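Local coordinates for cell wall surface anchor family protein (Streptococcus agalactiae serogroup V, PDB 3TXA) that serves as the adhesive tip pilin of group B streptococcal pili and probably contacts the host through a metal-binding von Willebrand factor A domain, at residues I229-E234 with A264-Y269; R197-G202 with I288-E293; N250-W255 with G297-Y302; E234-K239 with K259-A264. All blocks are in the same frame, centred on the assembly; numbering follows the deposited sequence.

Interaction 1 (I229-E234 with A264-Y269). With CD (cadmium ion), chain F.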
loop_
_atom_site.group_PDB
_atom_site.type_symbol
_atom_site.label_atom_id
_atom_site.label_comp_id
_atom_site.label_asym_id
_atom_site.label_seq_id
_atom_site.Cartn_x
_atom_site.Cartn_y
_atom_site.Cartn_z
ATOM N N ILE A 229 3.340 12.554 -14.163
ATOM C CA ILE A 229 2.799 11.350 -13.571
ATOM C C ILE A 229 3.407 10.177 -14.335
ATOM O O ILE A 229 3.322 10.107 -15.565
ATOM C CB ILE A 229 1.273 11.271 -13.655
ATOM C CG1 ILE A 229 0.555 12.502 -13.057
ATOM C CG2 ILE A 229 0.784 9.987 -13.020
ATOM C CD1 ILE A 229 0.945 12.929 -11.713
ATOM N N PHE A 230 3.996 9.230 -13.618
ATOM C CA PHE A 230 4.505 8.078 -14.273
ATOM C C PHE A 230 3.391 7.076 -14.529
ATOM O O PHE A 230 3.139 6.194 -13.720
ATOM C CB PHE A 230 5.639 7.514 -13.460
ATOM C CG PHE A 230 6.864 8.390 -13.451
ATOM C CD1 PHE A 230 7.022 9.416 -14.387
ATOM C CD2 PHE A 230 7.893 8.137 -12.568
ATOM C CE1 PHE A 230 8.147 10.203 -14.366
ATOM C CE2 PHE A 230 9.008 8.915 -12.543
ATOM C CZ PHE A 230 9.143 9.956 -13.440
ATOM N N ASP A 231 2.723 7.200 -15.660
ATOM C CA ASP A 231 1.580 6.347 -15.932
ATOM C C ASP A 231 1.711 5.604 -17.236
ATOM O O ASP A 231 0.708 5.145 -17.783
ATOM C CB ASP A 231 0.310 7.189 -16.030
ATOM C CG ASP A 231 0.397 8.293 -17.098
ATOM O OD1 ASP A 231 1.460 8.506 -17.733
ATOM O OD2 ASP A 231 -0.627 8.972 -17.292
ATOM N N GLY A 232 2.925 5.530 -17.774
ATOM C CA GLY A 232 3.134 4.726 -18.957
ATOM C C GLY A 232 2.823 5.411 -20.254
ATOM O O GLY A 232 2.778 4.759 -21.278
ATOM N N THR A 233 2.657 6.721 -20.245
ATOM C CA THR A 233 2.381 7.443 -21.473
ATOM C C THR A 233 3.543 8.390 -21.798
ATOM O O THR A 233 4.458 8.590 -20.979
ATOM C CB THR A 233 1.069 8.263 -21.322
ATOM O OG1 THR A 233 1.241 9.275 -20.300
ATOM C CG2 THR A 233 -0.103 7.362 -20.946
ATOM N N GLU A 234 3.492 8.982 -22.984
ATOM C CA GLU A 234 4.522 9.878 -23.447
ATOM C C GLU A 234 4.358 11.194 -22.740
ATOM O O GLU A 234 3.236 11.700 -22.646
ATOM C CB GLU A 234 4.382 10.098 -24.948
ATOM C CG GLU A 234 5.687 10.021 -25.673
ATOM C CD GLU A 234 5.576 10.382 -27.137
ATOM O OE1 GLU A 234 5.959 9.549 -28.004
ATOM O OE2 GLU A 234 5.106 11.509 -27.420
ATOM N N ALA A 264 9.785 11.229 -23.688
ATOM C CA ALA A 264 9.965 9.814 -23.418
ATOM C C ALA A 264 8.663 9.189 -22.953
ATOM O O ALA A 264 7.765 9.874 -22.491
ATOM C CB ALA A 264 11.017 9.614 -22.419
ATOM N N THR A 265 8.556 7.881 -23.142
ATOM C CA THR A 265 7.538 7.087 -22.495
ATOM C C THR A 265 7.997 6.829 -21.066
ATOM O O THR A 265 9.137 6.478 -20.834
ATOM C CB THR A 265 7.293 5.834 -23.283
ATOM O OG1 THR A 265 6.933 6.251 -24.617
ATOM C CG2 THR A 265 6.143 4.977 -22.677
ATOM N N THR A 266 7.115 7.100 -20.110
ATOM C CA THR A 266 7.426 6.987 -18.710
ATOM C C THR A 266 7.172 5.540 -18.324
ATOM O O THR A 266 6.421 4.835 -18.994
ATOM C CB THR A 266 6.499 7.960 -17.882
ATOM O OG1 THR A 266 5.097 7.681 -18.147
ATOM C CG2 THR A 266 6.793 9.406 -18.263
ATOM N N HIS A 267 7.781 5.086 -17.246
ATOM C CA HIS A 267 7.398 3.810 -16.704
ATOM C C HIS A 267 5.887 3.845 -16.252
ATOM O O HIS A 267 5.390 4.864 -15.748
ATOM C CB HIS A 267 8.309 3.461 -15.544
ATOM C CG HIS A 267 9.731 3.192 -15.938
ATOM N ND1 HIS A 267 10.074 2.335 -16.965
ATOM C CD2 HIS A 267 10.907 3.626 -15.402
ATOM C CE1 HIS A 267 11.396 2.273 -17.054
ATOM N NE2 HIS A 267 11.926 3.040 -16.121
ATOM N N ASN A 268 5.162 2.747 -16.431
ATOM C CA ASN A 268 3.851 2.674 -15.872
ATOM C C ASN A 268 3.896 2.350 -14.392
ATOM O O ASN A 268 3.830 1.200 -14.020
ATOM C CB ASN A 268 2.991 1.662 -16.612
ATOM C CG ASN A 268 1.526 1.863 -16.326
ATOM O OD1 ASN A 268 1.172 2.727 -15.538
ATOM N ND2 ASN A 268 0.670 1.082 -16.954
ATOM N N TYR A 269 4.000 3.365 -13.544
ATOM C CA TYR A 269 4.047 3.162 -12.105
ATOM C C TYR A 269 2.788 3.679 -11.426
ATOM O O TYR A 269 2.799 4.031 -10.229
ATOM C CB TYR A 269 5.232 3.896 -11.476
ATOM C CG TYR A 269 6.623 3.355 -11.761
ATOM C CD1 TYR A 269 6.875 1.982 -11.812
ATOM C CD2 TYR A 269 7.704 4.237 -11.936
ATOM C CE1 TYR A 269 8.160 1.502 -12.063
ATOM C CE2 TYR A 269 8.968 3.771 -12.168
ATOM C CZ TYR A 269 9.191 2.403 -12.233
ATOM O OH TYR A 269 10.465 1.942 -12.458
HETATM CD CD CD F . 14.103 3.513 -15.924
HETATM O O HOH W 1 14.443 2.890 -13.885
HETATM O O HOH W 2 13.772 3.618 -17.945
#
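Two donors of Thr266 converge on Thr233 O: the backbone N of Thr266 at 3.2 Å, with an N-H...O angle of 164°, and Thr266 OG1 at 3.0 Å. They approach differently, for OG1 lies in the carbonyl plane on a lone pair while N stands above that plane. A chi1 of 56° sets OG1 between the backbone N and carbonyl carbon of Thr266; the same torsion puts Thr266 CG2 3.9 Å from Phe230 CD1. Since OG1 spends its proton on Thr233 O, it can also accept, and Gly232 N makes a weak bond to it at 3.1 Å. The same N-H reaches His267 O in a second weak bond, so Gly232 N is shared between the two. Asp231 OD1 turns back into its own loop and takes Thr233 OG1 at 2.7 Å on its syn side. Farther along, Tyr269 N donates to Phe230 O at 3.0 Å, and that oxygen has a further partner in Ser270 OG. The Phe230 and Tyr269 side chains run side by side in the same direction, with Phe230 CD2 at the edge of the Tyr269 ring, while His267 CB lies over one face of that ring. His267 NE2 binds cadmium at 2.2 Å, a site completed by Glu293 and two waters. In the fold, the loop between strands 219-225 and 234-242 is thus bonded to the chain leaving strand 261-265, while a backbone hydrogen bond between Phe230 and Thr224 ties it to strand 219-225, an edge strand of the parallel sheet, and ring contacts with Asn183 to the metal-binding loop after strand 175-182.

Interaction 2 (R197-G202 with I288-E293). With CD (cadmium ion), chain F.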
loop_
_atom_site.group_PDB
_atom_site.type_symbol
_atom_site.label_atom_id
_atom_site.label_comp_id
_atom_site.label_asym_id
_atom_site.label_seq_id
_atom_site.Cartn_x
_atom_site.Cartn_y
_atom_site.Cartn_z
ATOM N N ARG A 197 15.639 4.643 -0.262
ATOM C CA ARG A 197 14.363 5.337 -0.290
ATOM C C ARG A 197 13.324 4.697 -1.200
ATOM O O ARG A 197 12.242 4.330 -0.728
ATOM C CB ARG A 197 14.563 6.793 -0.653
ATOM C CG ARG A 197 15.277 7.545 0.450
ATOM C CD ARG A 197 15.396 8.993 0.092
ATOM N NE ARG A 197 15.993 9.757 1.173
ATOM C CZ ARG A 197 16.375 11.022 1.052
ATOM N NH1 ARG A 197 16.171 11.648 -0.087
ATOM N NH2 ARG A 197 16.968 11.667 2.060
ATOM N N ALA A 198 13.634 4.534 -2.478
ATOM C CA ALA A 198 12.634 4.053 -3.385
ATOM C C ALA A 198 12.199 2.646 -3.023
ATOM O O ALA A 198 10.998 2.356 -3.028
ATOM C CB ALA A 198 13.101 4.138 -4.753
ATOM N N LEU A 199 13.147 1.785 -2.627
ATOM C CA LEU A 199 12.802 0.420 -2.249
ATOM C C LEU A 199 11.924 0.392 -1.022
ATOM O O LEU A 199 10.897 -0.304 -0.998
ATOM C CB LEU A 199 14.042 -0.436 -1.986
ATOM C CG LEU A 199 13.708 -1.863 -1.481
ATOM C CD1 LEU A 199 13.204 -2.759 -2.590
ATOM C CD2 LEU A 199 14.854 -2.524 -0.764
ATOM N N LYS A 200 12.352 1.111 0.014
ATOM C CA LYS A 200 11.659 1.069 1.289
ATOM C C LYS A 200 10.279 1.725 1.178
ATOM O O LYS A 200 9.296 1.174 1.717
ATOM C CB LYS A 200 12.460 1.755 2.404
ATOM C CG LYS A 200 13.772 1.099 2.799
ATOM C CD LYS A 200 13.599 -0.292 3.317
ATOM C CE LYS A 200 14.947 -0.778 3.912
ATOM N NZ LYS A 200 14.945 -2.288 4.121
ATOM N N ALA A 201 10.203 2.877 0.499
ATOM C CA ALA A 201 8.916 3.545 0.275
ATOM C C ALA A 201 7.998 2.610 -0.457
ATOM O O ALA A 201 6.871 2.362 -0.024
ATOM C CB ALA A 201 9.066 4.841 -0.511
ATOM N N GLY A 202 8.489 2.074 -1.560
ATOM C CA GLY A 202 7.695 1.180 -2.340
ATOM C C GLY A 202 7.180 0.024 -1.524
ATOM O O GLY A 202 6.061 -0.416 -1.717
ATOM N N ILE A 288 4.115 -0.575 -8.382
ATOM C CA ILE A 288 4.729 0.313 -7.426
ATOM C C ILE A 288 6.231 0.300 -7.662
ATOM O O ILE A 288 6.859 -0.769 -7.494
ATOM C CB ILE A 288 4.495 -0.140 -6.003
ATOM C CG1 ILE A 288 3.004 -0.233 -5.677
ATOM C CG2 ILE A 288 5.219 0.788 -5.046
ATOM C CD1 ILE A 288 2.742 -0.884 -4.277
ATOM N N PRO A 289 6.833 1.479 -8.013
ATOM C CA PRO A 289 8.277 1.567 -8.304
ATOM C C PRO A 289 9.103 1.114 -7.121
ATOM O O PRO A 289 8.751 1.402 -5.976
ATOM C CB PRO A 289 8.506 3.074 -8.505
ATOM C CG PRO A 289 7.439 3.718 -7.696
ATOM C CD PRO A 289 6.240 2.823 -7.892
ATOM N N LYS A 290 10.196 0.411 -7.395
ATOM C CA LYS A 290 11.106 -0.030 -6.344
ATOM C C LYS A 290 12.478 0.642 -6.494
ATOM O O LYS A 290 13.390 0.390 -5.713
ATOM C CB LYS A 290 11.222 -1.550 -6.387
ATOM C CG LYS A 290 9.947 -2.279 -6.058
ATOM C CD LYS A 290 9.476 -1.874 -4.667
ATOM C CE LYS A 290 8.106 -2.453 -4.368
ATOM N NZ LYS A 290 8.019 -3.913 -4.618
ATOM N N GLU A 291 12.609 1.515 -7.485
ATOM C CA GLU A 291 13.840 2.204 -7.728
ATOM C C GLU A 291 13.542 3.486 -8.507
ATOM O O GLU A 291 12.500 3.609 -9.132
ATOM C CB GLU A 291 14.766 1.278 -8.553
ATOM C CG GLU A 291 16.179 1.892 -8.959
ATOM C CD GLU A 291 17.143 2.188 -7.777
ATOM O OE1 GLU A 291 18.079 1.381 -7.545
ATOM O OE2 GLU A 291 16.984 3.224 -7.089
ATOM N N ALA A 292 14.461 4.437 -8.493
ATOM C CA ALA A 292 14.317 5.595 -9.366
ATOM C C ALA A 292 15.442 5.605 -10.400
ATOM O O ALA A 292 16.282 4.721 -10.379
ATOM C CB ALA A 292 14.286 6.866 -8.560
ATOM N N GLU A 293 15.443 6.575 -11.310
ATOM C CA GLU A 293 16.449 6.633 -12.346
ATOM C C GLU A 293 17.855 7.051 -11.832
ATOM O O GLU A 293 17.979 7.792 -10.840
ATOM C CB GLU A 293 15.977 7.501 -13.519
ATOM C CG GLU A 293 14.681 7.062 -14.229
ATOM C CD GLU A 293 14.699 5.700 -14.964
ATOM O OE1 GLU A 293 15.470 4.782 -14.689
ATOM O OE2 GLU A 293 13.872 5.493 -15.848
HETATM CD CD CD F . 14.103 3.513 -15.924
HETATM O O HOH W 3 9.167 3.964 -4.546
HETATM O O HOH W 1 14.443 2.890 -13.885
HETATM O O HOH W 2 13.772 3.618 -17.945
#
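Ile288, with chi1 at -59°, swings CG2 anti to its backbone N and lays it against Gly202, 3.6 Å from Gly202 O. Lys290 reaches the same glycine from another direction: bends at chi2 (-58°) and chi4 (51°) curve its chain toward the helix, bringing CE to 3.9 Å from Gly202 C. Beyond CE, NZ forms a salt bridge to Glu206, one turn farther along helix 197-212. With no CB on Gly202, the helix surface there can receive both side chains. A turn earlier, Ala198 CB presses on the backbone of the loop, 3.6 Å from Glu291 CA. Leu199 CB packs near Lys290 O, but Leu199 N and Lys290 O are badly angled and make no hydrogen bond. The polar link is instead a water, hydrogen-bonded to Ala198 O at 2.9 Å and to Pro289 O at 3.0 Å. Glu291 is turned away from the helix; its OE2 accepts Ala292 N through the anti lone pair and is also bonded to Asn189 N, which links the loop to the segment just after the metal-binding serines. At the far end, both oxygens of Glu293 chelate cadmium, OE1 at 2.2 Å and OE2 at 2.0 Å, with His267 and two waters as the other ligands. Arg197 forms a salt bridge to Asp337, itself a magnesium ligand. The arrangement fits a von Willebrand factor A domain: the start of helix 197-212, a little after the Asp-x-Ser-x-Ser sequence, packs on a neighbouring loop beside the metal ion-dependent adhesion site, where the side chain of Ala292 lies about 7 Å from that of Ser184.

Interaction 3 (N250-W255 with G297-Y302); sequences NDSVSW and GDRTLY
Arg299 extends its side chain toward Ser254 and Trp255, the last two residues of a type I beta turn (Ser252 to Trp255) on the surface of the von Willebrand factor A domain. Its aliphatic part meets the indole first, CG lying 3.6 Å from Trp255 CZ2, after which a bend at chi3 (-127°) turns the guanidinium toward the turn. There Ser254 OG sits over one face of the group, 3.2 Å from Arg299 NH1 but at an angle too poor for a hydrogen bond. Trp255 NE1 approaches the guanidinium at its edge, near its plane, and the two flat groups are inclined at 46°, so they are not stacked. The far corner of the indole, CH2, lies 3.8 Å from Thr300 OG1. In the next shell, Trp255 N closes the turn on Ser252 O at 3.2 Å, and Ser252 OG takes a weak bond from Ser254 N. Across the contact, Asp298 OD1 accepts weakly from Thr300 N and Leu301 N. The indole also packs edge-to-face with Phe262 of strand 261-265. Farther out, Asn250 forms an Asx turn, its OD1 taking Ser252 N at 3.1 Å, while its ND2 is hydrogen-bonded to Lys259 O.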
loop_
_atom_site.group_PDB
_atom_site.type_symbol
_atom_site.label_atom_id
_atom_site.label_comp_id
_atom_site.label_asym_id
_atom_site.label_seq_id
_atom_site.Cartn_x
_atom_site.Cartn_y
_atom_site.Cartn_z
ATOM N N ASN A 250 20.887 23.703 -24.625
ATOM C CA ASN A 250 21.378 22.790 -23.612
ATOM C C ASN A 250 22.893 22.890 -23.506
ATOM O O ASN A 250 23.593 22.662 -24.481
ATOM C CB ASN A 250 20.952 21.365 -23.918
ATOM C CG ASN A 250 20.984 20.485 -22.693
ATOM O OD1 ASN A 250 21.865 20.615 -21.852
ATOM N ND2 ASN A 250 20.006 19.599 -22.577
ATOM N N ASP A 251 23.373 23.237 -22.318
ATOM C CA ASP A 251 24.771 23.554 -22.080
ATOM C C ASP A 251 25.559 22.373 -21.500
ATOM O O ASP A 251 26.699 22.517 -21.051
ATOM C CB ASP A 251 24.852 24.734 -21.108
ATOM C CG ASP A 251 24.461 24.366 -19.675
ATOM O OD1 ASP A 251 23.409 23.700 -19.475
ATOM O OD2 ASP A 251 25.207 24.758 -18.737
ATOM N N SER A 252 24.928 21.210 -21.464
ATOM C CA SER A 252 25.573 20.016 -20.921
ATOM C C SER A 252 26.422 19.339 -21.995
ATOM O O SER A 252 26.008 19.225 -23.183
ATOM C CB SER A 252 24.523 19.043 -20.429
ATOM O OG SER A 252 25.127 17.841 -20.062
ATOM N N VAL A 253 27.595 18.855 -21.608
ATOM C CA VAL A 253 28.410 18.204 -22.638
ATOM C C VAL A 253 27.911 16.783 -23.073
ATOM O O VAL A 253 28.393 16.217 -24.069
ATOM C CB VAL A 253 29.948 18.368 -22.408
ATOM C CG1 VAL A 253 30.349 17.889 -21.038
ATOM C CG2 VAL A 253 30.734 17.653 -23.526
ATOM N N SER A 254 26.894 16.260 -22.371
ATOM C CA SER A 254 26.282 14.977 -22.719
ATOM C C SER A 254 25.133 15.141 -23.671
ATOM O O SER A 254 24.543 14.155 -24.137
ATOM C CB SER A 254 25.782 14.271 -21.481
ATOM O OG SER A 254 26.729 14.392 -20.448
ATOM N N TRP A 255 24.774 16.375 -23.979
ATOM C CA TRP A 255 23.627 16.541 -24.887
ATOM C C TRP A 255 23.972 17.525 -25.949
ATOM O O TRP A 255 24.700 18.470 -25.704
ATOM C CB TRP A 255 22.350 17.025 -24.142
ATOM C CG TRP A 255 21.881 16.125 -23.032
ATOM C CD1 TRP A 255 22.009 16.346 -21.689
ATOM C CD2 TRP A 255 21.185 14.863 -23.177
ATOM N NE1 TRP A 255 21.424 15.306 -20.990
ATOM C CE2 TRP A 255 20.910 14.392 -21.879
ATOM C CE3 TRP A 255 20.767 14.099 -24.287
ATOM C CZ2 TRP A 255 20.282 13.181 -21.647
ATOM C CZ3 TRP A 255 20.111 12.902 -24.060
ATOM C CH2 TRP A 255 19.880 12.449 -22.741
ATOM N N GLY A 297 22.120 5.783 -15.872
ATOM C CA GLY A 297 21.266 4.654 -16.243
ATOM C C GLY A 297 20.507 5.004 -17.502
ATOM O O GLY A 297 21.058 4.882 -18.564
ATOM N N ASP A 298 19.248 5.441 -17.389
ATOM C CA ASP A 298 18.454 5.951 -18.531
ATOM C C ASP A 298 18.485 7.470 -18.438
ATOM O O ASP A 298 17.737 8.058 -17.666
ATOM C CB ASP A 298 16.999 5.460 -18.448
ATOM C CG ASP A 298 16.151 5.919 -19.631
ATOM O OD1 ASP A 298 16.589 6.830 -20.360
ATOM O OD2 ASP A 298 15.045 5.370 -19.854
ATOM N N ARG A 299 19.339 8.114 -19.213
ATOM C CA ARG A 299 19.626 9.509 -18.978
ATOM C C ARG A 299 18.459 10.382 -19.440
ATOM O O ARG A 299 18.265 11.485 -18.919
ATOM C CB ARG A 299 20.960 9.916 -19.629
ATOM C CG ARG A 299 21.632 11.165 -18.990
ATOM C CD ARG A 299 23.075 11.486 -19.556
ATOM N NE ARG A 299 24.063 11.615 -18.453
ATOM C CZ ARG A 299 24.549 12.761 -17.961
ATOM N NH1 ARG A 299 24.211 13.934 -18.488
ATOM N NH2 ARG A 299 25.414 12.736 -16.949
ATOM N N THR A 300 17.675 9.883 -20.392
ATOM C CA THR A 300 16.511 10.595 -20.836
ATOM C C THR A 300 15.473 10.699 -19.703
ATOM O O THR A 300 15.191 11.798 -19.227
ATOM C CB THR A 300 15.904 9.981 -22.112
ATOM O OG1 THR A 300 16.798 10.198 -23.208
ATOM C CG2 THR A 300 14.587 10.652 -22.458
ATOM N N LEU A 301 14.940 9.566 -19.235
ATOM C CA LEU A 301 13.990 9.575 -18.129
ATOM C C LEU A 301 14.597 10.246 -16.914
ATOM O O LEU A 301 13.896 10.700 -16.008
ATOM C CB LEU A 301 13.471 8.173 -17.816
ATOM C CG LEU A 301 12.394 7.578 -18.764
ATOM C CD1 LEU A 301 11.890 6.231 -18.245
ATOM C CD2 LEU A 301 11.171 8.508 -18.962
ATOM N N TYR A 302 15.905 10.376 -16.893
ATOM C CA TYR A 302 16.498 11.021 -15.718
ATOM C C TYR A 302 16.100 12.482 -15.694
ATOM O O TYR A 302 16.103 13.081 -14.626
ATOM C CB TYR A 302 18.030 10.841 -15.658
ATOM C CG TYR A 302 18.702 11.486 -14.479
ATOM C CD1 TYR A 302 18.788 10.834 -13.258
ATOM C CD2 TYR A 302 19.282 12.742 -14.595
ATOM C CE1 TYR A 302 19.422 11.409 -12.168
ATOM C CE2 TYR A 302 19.928 13.363 -13.495
ATOM C CZ TYR A 302 19.995 12.678 -12.298
ATOM O OH TYR A 302 20.617 13.284 -11.225
#

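Interaction 4 (E234-K239 with K259-A264)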
loop_
_atom_site.group_PDB
_atom_site.type_symbol
_atom_site.label_atom_id
_atom_site.label_comp_id
_atom_site.label_asym_id
_atom_site.label_seq_id
_atom_site.Cartn_x
_atom_site.Cartn_y
_atom_site.Cartn_z
ATOM N N GLU A 234 3.492 8.982 -22.984
ATOM C CA GLU A 234 4.522 9.878 -23.447
ATOM C C GLU A 234 4.358 11.194 -22.740
ATOM O O GLU A 234 3.236 11.700 -22.646
ATOM C CB GLU A 234 4.382 10.098 -24.948
ATOM C CG GLU A 234 5.687 10.021 -25.673
ATOM C CD GLU A 234 5.576 10.382 -27.137
ATOM O OE1 GLU A 234 5.959 9.549 -28.004
ATOM O OE2 GLU A 234 5.106 11.509 -27.420
ATOM N N ALA A 235 5.470 11.741 -22.260
ATOM C CA ALA A 235 5.545 13.028 -21.564
ATOM C C ALA A 235 6.730 13.861 -22.107
ATOM O O ALA A 235 7.759 13.292 -22.559
ATOM C CB ALA A 235 5.714 12.819 -20.074
ATOM N N THR A 236 6.600 15.191 -22.041
ATOM C CA THR A 236 7.665 16.102 -22.455
ATOM C C THR A 236 8.075 16.987 -21.272
ATOM O O THR A 236 7.250 17.309 -20.423
ATOM C CB THR A 236 7.179 16.905 -23.684
ATOM O OG1 THR A 236 6.806 15.990 -24.732
ATOM C CG2 THR A 236 8.233 17.843 -24.216
ATOM N N VAL A 237 9.338 17.353 -21.157
ATOM C CA VAL A 237 9.748 18.326 -20.144
ATOM C C VAL A 237 10.705 19.295 -20.801
ATOM O O VAL A 237 11.306 18.967 -21.805
ATOM C CB VAL A 237 10.479 17.702 -18.951
ATOM C CG1 VAL A 237 9.541 16.901 -18.106
ATOM C CG2 VAL A 237 11.626 16.843 -19.413
ATOM N N SER A 238 10.848 20.489 -20.239
ATOM C CA SER A 238 11.717 21.489 -20.791
ATOM C C SER A 238 12.954 21.520 -19.946
ATOM O O SER A 238 12.869 21.389 -18.717
ATOM C CB SER A 238 11.057 22.845 -20.724
ATOM O OG SER A 238 10.102 22.982 -21.733
ATOM N N LYS A 239 14.106 21.694 -20.597
ATOM C CA LYS A 239 15.360 21.806 -19.890
ATOM C C LYS A 239 16.234 22.844 -20.583
ATOM O O LYS A 239 15.915 23.311 -21.684
ATOM C CB LYS A 239 16.113 20.460 -19.807
ATOM C CG LYS A 239 15.369 19.228 -19.305
ATOM C CD LYS A 239 14.799 19.391 -17.919
ATOM C CE LYS A 239 15.713 18.984 -16.766
ATOM N NZ LYS A 239 14.767 18.458 -15.686
ATOM N N LYS A 259 19.021 20.177 -27.516
ATOM C CA LYS A 259 18.171 19.302 -26.692
ATOM C C LYS A 259 17.573 20.019 -25.458
ATOM O O LYS A 259 17.975 19.788 -24.304
ATOM C CB LYS A 259 18.944 18.031 -26.300
ATOM C CG LYS A 259 18.102 16.787 -26.173
ATOM C CD LYS A 259 17.694 16.316 -27.547
ATOM C CE LYS A 259 16.695 15.148 -27.495
ATOM N NZ LYS A 259 15.286 15.591 -27.192
ATOM N N THR A 260 16.582 20.866 -25.732
ATOM C CA THR A 260 16.006 21.778 -24.753
ATOM C C THR A 260 14.569 21.365 -24.385
ATOM O O THR A 260 13.930 21.998 -23.540
ATOM C CB THR A 260 15.977 23.229 -25.287
ATOM O OG1 THR A 260 15.302 23.246 -26.546
ATOM C CG2 THR A 260 17.354 23.775 -25.482
ATOM N N THR A 261 14.053 20.334 -25.052
ATOM C CA THR A 261 12.990 19.526 -24.479
ATOM C C THR A 261 13.370 18.065 -24.576
ATOM O O THR A 261 14.109 17.703 -25.494
ATOM C CB THR A 261 11.680 19.661 -25.213
ATOM O OG1 THR A 261 11.809 19.124 -26.528
ATOM C CG2 THR A 261 11.243 21.089 -25.278
ATOM N N PHE A 262 12.870 17.229 -23.650
ATOM C CA PHE A 262 12.972 15.783 -23.786
ATOM C C PHE A 262 11.578 15.162 -23.886
ATOM O O PHE A 262 10.624 15.675 -23.297
ATOM C CB PHE A 262 13.759 15.170 -22.647
ATOM C CG PHE A 262 15.190 15.577 -22.617
ATOM C CD1 PHE A 262 16.187 14.683 -23.020
ATOM C CD2 PHE A 262 15.562 16.839 -22.161
ATOM C CE1 PHE A 262 17.523 15.059 -23.000
ATOM C CE2 PHE A 262 16.900 17.227 -22.110
ATOM C CZ PHE A 262 17.892 16.340 -22.538
ATOM N N THR A 263 11.468 14.075 -24.650
ATOM C CA THR A 263 10.219 13.340 -24.803
ATOM C C THR A 263 10.479 11.842 -24.639
ATOM O O THR A 263 11.314 11.262 -25.337
ATOM C CB THR A 263 9.573 13.655 -26.142
ATOM O OG1 THR A 263 9.335 15.057 -26.180
ATOM C CG2 THR A 263 8.238 12.922 -26.335
ATOM N N ALA A 264 9.785 11.229 -23.688
ATOM C CA ALA A 264 9.965 9.814 -23.418
ATOM C C ALA A 264 8.663 9.189 -22.953
ATOM O O ALA A 264 7.765 9.874 -22.491
ATOM C CB ALA A 264 11.017 9.614 -22.419
#
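Strands 234-238 and 261-264 run antiparallel, their axes 163° apart in direction and 4.7 Å apart at closest approach, with Ala235-Ala264 and Val237-Phe262 as hydrogen-bonded pairs and Thr236-Thr263 and Ser238-Thr261 as non-hydrogen-bonded ones. Val237 N to Phe262 O and Phe262 N to Val237 O both measure 3.0 Å. Beyond these pairs, Lys239 N also bonds to Thr260 O, at 174° almost straight. On the face bearing Thr236 and Thr263, their hydroxyls share a hydrogen bond (OG1 to OG1, 3.1 Å) in which either may donate. Next to this bond, Thr263 CG2 touches the end of Glu234, 3.6 Å from OE2. The other face carries Phe262; the Lys239 and Phe262 side chains cross at about a right angle, Lys239 CG lying 3.7 Å from Phe262 CD2. Successive bends from chi2 to chi4 then lead Lys239 NZ away, to the carbonyls of Asp391 and Gln303. Strand 234-242 is the middle of three antiparallel strands, between 248-249 and 261-265. Tyr385 of helix 384-387 touches Thr236 and Thr261 on one face, while Phe304 packs against Ala235 and Val237 on the other.

Overall arrangement
All four contacts belong to the von Willebrand factor A region. Along the chain interaction 2 encloses interaction 1, which encloses interaction 4, while the segments of interaction 3 alternate with those of the others. Interactions 1 and 4, centres about 13 Å apart, share Glu234, Ala264 and strand 261-265. Interactions 3 and 4 have centres about 11 Å apart and are joined by Trp255 on Phe262 and Leu301 on Ala264. Interaction 2, on helix 197-212, has its centre about 15 Å from that of interaction 1; the cadmium held by His267 and Glu293 and the packing of Tyr269 on Pro289 connect them. This is consistent with a small antiparallel sheet packed against the loops near the adhesion-site metal.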